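Local coordinates for thiol peroxidase (Mycobacterium tuberculosis, PDB 1XVQ), which probably reduces hydrogen peroxide and organic hydroperoxides to water and alcohols with electrons from thioredoxin, protecting the bacterium against oxidative stress, at residues P18-P23 with G139-T144; L48-P53 with T66-A71. All blocks are in the same frame, centred on the assembly; numbering follows the deposited sequence.

Contact 1: residues P18-P23 with G139-T144; sequences PAVGSP and GNVAYT
Two backbone hydrogen bonds join Gly21 and Ser22 to Val141. Gly21 N donates to Val141 O over 2.8 Å, with an N-H...O angle of 166°, and Val141 N donates to Ser22 O over 2.7 Å, again nearly straight. Both polar backbone atoms of Val141 are therefore paired with the loop. Ser22 O also receives a CA-H...O contact from Asn140. The loop presents its groups by way of a type II beta turn from Ala19 to Ser22. Its third position is Gly21, whose phi of 101° would press a CB against the preceding carbonyl oxygen. Ala19 O accepts twice, from Ser22 N and, at 2.7 Å, from Ser22 OG, both arriving from the same face of the carbonyl plane; serine suits this corner because its hydroxyl folds back over the turn. Strand 141-146 is an outermost strand of the mixed sheet in this thioredoxin-fold chain, and the loop lies along it, with Pro23 and Asn140 forming a single beta bridge. Pro23, having no N-H, can donate nothing to Asn140 OD1 beside it; that oxygen instead takes a long bond from a water that also donates to Gly21 O. A second water bridges the segments, giving a hydrogen to Pro18 O and hydrogen-bonded to Thr144 OG1 at 2.6 Å. Apolar contact fills in between the polar pairs: in Val141 (chi1 172°) CG2 stands anti to the carbonyl carbon, and this branch meets Pro18 CG at 3.8 Å, the two side chains crossing at about a right angle, while Val20 CG2 rests 3.9 Å from Tyr143 CA.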
loop_
_atom_site.group_PDB
_atom_site.type_symbol
_atom_site.label_atom_id
_atom_site.label_comp_id
_atom_site.label_asym_id
_atom_site.label_seq_id
_atom_site.Cartn_x
_atom_site.Cartn_y
_atom_site.Cartn_z
ATOM N N PRO A 18 -10.170 -5.121 -1.404
ATOM C CA PRO A 18 -11.545 -4.605 -1.457
ATOM C C PRO A 18 -12.026 -4.477 -2.890
ATOM O O PRO A 18 -11.251 -4.133 -3.783
ATOM C CB PRO A 18 -11.445 -3.252 -0.751
ATOM C CG PRO A 18 -10.019 -2.839 -1.020
ATOM C CD PRO A 18 -9.230 -4.127 -0.873
ATOM N N ALA A 19 -13.305 -4.767 -3.110
ATOM C CA ALA A 19 -13.859 -4.706 -4.459
ATOM C C ALA A 19 -13.862 -3.315 -5.086
ATOM O O ALA A 19 -14.155 -2.312 -4.423
ATOM C CB ALA A 19 -15.290 -5.277 -4.472
ATOM N N VAL A 20 -13.517 -3.274 -6.367
ATOM C CA VAL A 20 -13.512 -2.040 -7.136
ATOM C C VAL A 20 -14.957 -1.573 -7.256
ATOM O O VAL A 20 -15.836 -2.375 -7.553
ATOM C CB VAL A 20 -12.920 -2.276 -8.540
ATOM C CG1 VAL A 20 -13.251 -1.087 -9.465
ATOM C CG2 VAL A 20 -11.403 -2.446 -8.417
ATOM N N GLY A 21 -15.194 -0.297 -6.970
ATOM C CA GLY A 21 -16.538 0.264 -7.041
ATOM C C GLY A 21 -17.231 0.406 -5.694
ATOM O O GLY A 21 -18.234 1.127 -5.569
ATOM N N SER A 22 -16.702 -0.260 -4.677
ATOM C CA SER A 22 -17.273 -0.209 -3.325
ATOM C C SER A 22 -16.482 0.745 -2.447
ATOM O O SER A 22 -15.318 1.063 -2.741
ATOM C CB SER A 22 -17.250 -1.606 -2.689
ATOM O OG SER A 22 -15.919 -2.028 -2.427
ATOM N N PRO A 23 -17.098 1.223 -1.346
ATOM C CA PRO A 23 -16.424 2.148 -0.427
ATOM C C PRO A 23 -15.151 1.511 0.129
ATOM O O PRO A 23 -15.133 0.343 0.540
ATOM C CB PRO A 23 -17.462 2.376 0.676
ATOM C CG PRO A 23 -18.785 2.118 -0.015
ATOM C CD PRO A 23 -18.470 0.924 -0.885
ATOM N N GLY A 139 -14.415 8.340 -2.537
ATOM C CA GLY A 139 -14.341 7.372 -1.464
ATOM C C GLY A 139 -14.417 5.906 -1.847
ATOM O O GLY A 139 -14.221 5.032 -0.988
ATOM N N ASN A 140 -14.706 5.611 -3.110
ATOM C CA ASN A 140 -14.804 4.214 -3.543
ATOM C C ASN A 140 -13.486 3.697 -4.069
ATOM O O ASN A 140 -12.669 4.468 -4.539
ATOM C CB ASN A 140 -15.854 4.052 -4.640
ATOM C CG ASN A 140 -17.242 4.349 -4.146
ATOM O OD1 ASN A 140 -17.600 3.986 -3.029
ATOM N ND2 ASN A 140 -18.037 5.011 -4.975
ATOM N N VAL A 141 -13.283 2.387 -3.959
ATOM C CA VAL A 141 -12.065 1.787 -4.470
ATOM C C VAL A 141 -12.127 1.919 -5.986
ATOM O O VAL A 141 -13.100 1.529 -6.597
ATOM C CB VAL A 141 -11.993 0.303 -4.060
ATOM C CG1 VAL A 141 -10.814 -0.385 -4.745
ATOM C CG2 VAL A 141 -11.794 0.209 -2.521
ATOM N N ALA A 142 -11.097 2.503 -6.585
ATOM C CA ALA A 142 -11.091 2.675 -8.040
ATOM C C ALA A 142 -10.256 1.637 -8.786
ATOM O O ALA A 142 -10.462 1.394 -9.995
ATOM C CB ALA A 142 -10.567 4.065 -8.381
ATOM N N TYR A 143 -9.302 1.033 -8.084
ATOM C CA TYR A 143 -8.407 0.073 -8.724
ATOM C C TYR A 143 -7.603 -0.689 -7.690
ATOM O O TYR A 143 -7.212 -0.122 -6.677
ATOM C CB TYR A 143 -7.428 0.823 -9.641
ATOM C CG TYR A 143 -6.269 -0.013 -10.173
ATOM C CD1 TYR A 143 -5.094 -0.168 -9.439
ATOM C CD2 TYR A 143 -6.362 -0.643 -11.418
ATOM C CE1 TYR A 143 -4.036 -0.925 -9.932
ATOM C CE2 TYR A 143 -5.317 -1.401 -11.921
ATOM C CZ TYR A 143 -4.163 -1.538 -11.175
ATOM O OH TYR A 143 -3.134 -2.299 -11.676
ATOM N N THR A 144 -7.360 -1.978 -7.951
ATOM C CA THR A 144 -6.530 -2.754 -7.060
ATOM C C THR A 144 -5.624 -3.696 -7.844
ATOM O O THR A 144 -5.923 -4.080 -8.972
ATOM C CB THR A 144 -7.337 -3.663 -6.082
ATOM O OG1 THR A 144 -8.030 -4.689 -6.823
ATOM C CG2 THR A 144 -8.317 -2.865 -5.290
HETATM O O HOH W 1 -10.251 -5.701 -5.871
HETATM O O HOH W 2 -20.129 2.149 -4.024
#

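Contact 2: residues L48-P53 with T66-A71; sequences LLNIFP and TFDERA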
loop_
_atom_site.group_PDB
_atom_site.type_symbol
_atom_site.label_atom_id
_atom_site.label_comp_id
_atom_site.label_asym_id
_atom_site.label_seq_id
_atom_site.Cartn_x
_atom_site.Cartn_y
_atom_site.Cartn_z
ATOM N N LEU A 48 -3.611 7.108 -3.070
ATOM C CA LEU A 48 -2.874 5.965 -3.601
ATOM C C LEU A 48 -2.249 5.255 -2.400
ATOM O O LEU A 48 -1.427 5.845 -1.700
ATOM C CB LEU A 48 -1.740 6.412 -4.552
ATOM C CG LEU A 48 -0.661 5.320 -4.779
ATOM C CD1 LEU A 48 -1.328 4.144 -5.450
ATOM C CD2 LEU A 48 0.523 5.848 -5.629
ATOM N N LEU A 49 -2.676 4.013 -2.128
ATOM C CA LEU A 49 -2.068 3.221 -1.063
ATOM C C LEU A 49 -1.035 2.358 -1.787
ATOM O O LEU A 49 -1.393 1.443 -2.546
ATOM C CB LEU A 49 -3.095 2.307 -0.383
ATOM C CG LEU A 49 -4.300 3.031 0.209
ATOM C CD1 LEU A 49 -5.322 1.976 0.694
ATOM C CD2 LEU A 49 -3.827 3.932 1.356
ATOM N N ASN A 50 0.238 2.661 -1.543
ATOM C CA ASN A 50 1.357 1.972 -2.194
ATOM C C ASN A 50 1.847 1.112 -1.052
ATOM O O ASN A 50 2.477 1.576 -0.122
ATOM C CB ASN A 50 2.390 3.025 -2.606
ATOM C CG ASN A 50 3.235 2.612 -3.776
ATOM O OD1 ASN A 50 4.061 3.406 -4.246
ATOM N ND2 ASN A 50 3.053 1.396 -4.267
ATOM N N ILE A 51 1.525 -0.162 -1.148
ATOM C CA ILE A 51 1.782 -1.110 -0.070
ATOM C C ILE A 51 2.991 -1.988 -0.271
ATOM O O ILE A 51 3.135 -2.621 -1.333
ATOM C CB ILE A 51 0.548 -1.980 0.090
ATOM C CG1 ILE A 51 -0.681 -1.069 0.244
ATOM C CG2 ILE A 51 0.702 -2.921 1.342
ATOM C CD1 ILE A 51 -2.021 -1.808 -0.024
ATOM N N PHE A 52 3.835 -2.063 0.758
ATOM C CA PHE A 52 5.080 -2.839 0.675
ATOM C C PHE A 52 5.397 -3.767 1.851
ATOM O O PHE A 52 5.016 -3.509 2.994
ATOM C CB PHE A 52 6.292 -1.911 0.621
ATOM C CG PHE A 52 6.252 -0.886 -0.476
ATOM C CD1 PHE A 52 7.043 -1.041 -1.607
ATOM C CD2 PHE A 52 5.456 0.254 -0.354
ATOM C CE1 PHE A 52 7.052 -0.064 -2.618
ATOM C CE2 PHE A 52 5.455 1.234 -1.354
ATOM C CZ PHE A 52 6.261 1.071 -2.493
ATOM N N PRO A 53 6.133 -4.848 1.576
ATOM C CA PRO A 53 6.505 -5.761 2.662
ATOM C C PRO A 53 7.410 -4.946 3.585
ATOM O O PRO A 53 7.373 -5.092 4.805
ATOM C CB PRO A 53 7.249 -6.876 1.944
ATOM C CG PRO A 53 6.521 -6.955 0.608
ATOM C CD PRO A 53 6.252 -5.507 0.247
ATOM N N THR A 66 9.339 7.514 -9.541
ATOM C CA THR A 66 8.626 8.026 -10.709
ATOM C C THR A 66 7.113 7.850 -10.552
ATOM O O THR A 66 6.338 8.785 -10.764
ATOM C CB THR A 66 9.108 7.311 -11.996
ATOM O OG1 THR A 66 10.470 7.673 -12.248
ATOM C CG2 THR A 66 8.260 7.707 -13.195
ATOM N N PHE A 67 6.703 6.646 -10.176
ATOM C CA PHE A 67 5.293 6.362 -9.964
ATOM C C PHE A 67 4.703 7.263 -8.881
ATOM O O PHE A 67 3.644 7.855 -9.075
ATOM C CB PHE A 67 5.110 4.913 -9.541
ATOM C CG PHE A 67 3.700 4.566 -9.199
ATOM C CD1 PHE A 67 2.692 4.654 -10.163
ATOM C CD2 PHE A 67 3.381 4.081 -7.936
ATOM C CE1 PHE A 67 1.399 4.256 -9.878
ATOM C CE2 PHE A 67 2.082 3.677 -7.643
ATOM C CZ PHE A 67 1.097 3.759 -8.606
ATOM N N ASP A 68 5.379 7.358 -7.738
ATOM C CA ASP A 68 4.874 8.197 -6.651
ATOM C C ASP A 68 4.758 9.661 -7.084
ATOM O O ASP A 68 3.828 10.371 -6.702
ATOM C CB ASP A 68 5.782 8.104 -5.422
ATOM C CG ASP A 68 5.627 6.778 -4.674
ATOM O OD1 ASP A 68 4.593 6.109 -4.866
ATOM O OD2 ASP A 68 6.532 6.428 -3.896
ATOM N N GLU A 69 5.707 10.116 -7.889
ATOM C CA GLU A 69 5.676 11.495 -8.339
ATOM C C GLU A 69 4.545 11.743 -9.325
ATOM O O GLU A 69 3.857 12.757 -9.232
ATOM C CB GLU A 69 7.043 11.889 -8.912
ATOM C CG GLU A 69 8.082 12.042 -7.799
ATOM C CD GLU A 69 9.446 12.517 -8.278
ATOM O OE1 GLU A 69 10.300 12.799 -7.404
ATOM O OE2 GLU A 69 9.665 12.602 -9.507
ATOM N N ARG A 70 4.328 10.819 -10.256
ATOM C CA ARG A 70 3.233 10.975 -11.205
ATOM C C ARG A 70 1.899 10.940 -10.446
ATOM O O ARG A 70 0.996 11.739 -10.704
ATOM C CB ARG A 70 3.257 9.852 -12.247
ATOM C CG ARG A 70 4.493 9.863 -13.145
ATOM C CD ARG A 70 4.519 8.686 -14.101
ATOM N NE ARG A 70 5.784 8.588 -14.832
ATOM C CZ ARG A 70 6.243 9.526 -15.656
ATOM N NH1 ARG A 70 5.540 10.637 -15.856
ATOM N NH2 ARG A 70 7.407 9.357 -16.282
ATOM N N ALA A 71 1.786 10.018 -9.494
ATOM C CA ALA A 71 0.552 9.884 -8.730
ATOM C C ALA A 71 0.237 11.176 -7.983
ATOM O O ALA A 71 -0.895 11.674 -8.019
ATOM C CB ALA A 71 0.681 8.703 -7.753
#
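Leu48 CD2 meets Phe67 and Ala71 together, 3.3 Å from Phe67 CE2 and 3.6 Å from Ala71 CB. These residues join the first strand and the helix of a beta-alpha-beta unit, strand 47-51, helix 62-73 and strand 77-78, within the thioredoxin fold. Over these segments strand and helix run nearly antiparallel, with their axes 10.7 Å apart, as the return path of such a crossover requires. Leucine suits its place: CG stands anti to the backbone N (chi1 161°), carrying both methyls toward the helix. CD2 lies between Phe67 and Ala71, one helical turn apart, while CD1 widens the contact on the ring at Phe67 CZ, 4.0 Å away. The short side chain of Ala71 lets its CB meet that CD2 methyl directly. Phe67, its CG likewise anti (chi1 176°), reaches toward the sheet; Leu48 CD2 meets the ring obliquely, and the amide end of Asn50 lies at its edge. Asn50 brings polarity into this buried layer. Its amide and the ring pass each other, pointing opposite ways, with their planes 73° apart, and the amide stands almost perpendicular to the carboxylate of Asp68, whose OD1 lies 4.1 Å from Leu48 CD2. Farther out, Tyr156, Ala159 and Leu160 of helix 156-165 and Ile132 of strand 131-135 pack on Phe67, while Val78 touches Leu48, Asp68 and Ala71. The Asn50 backbone is hydrogen-bonded to Leu79 and Val81, and Ala71 O to Ser74 OG.

From the N terminus the chain first passes through 18-23, in the loop before strand 28-30, and only 116 residues later does 139-144 return to it, so contact 1 closes a very long loop. Contact 2 falls wholly within that span: strand 47-51 leads into helix 62-73, and the segments 48-53 and 66-71 meet with 12 residues between them, a short closure enclosed by the long one, with no crossing. The two share the mixed sheet. Contact 2 covers an inner strand with a helix in the buried interior, whereas contact 1 ties an N-terminal loop to outermost strand 141-146 at the surface. Strand 131-135 lies between strands 47-51 and 141-146, and the contact centres are about 17 Å apart.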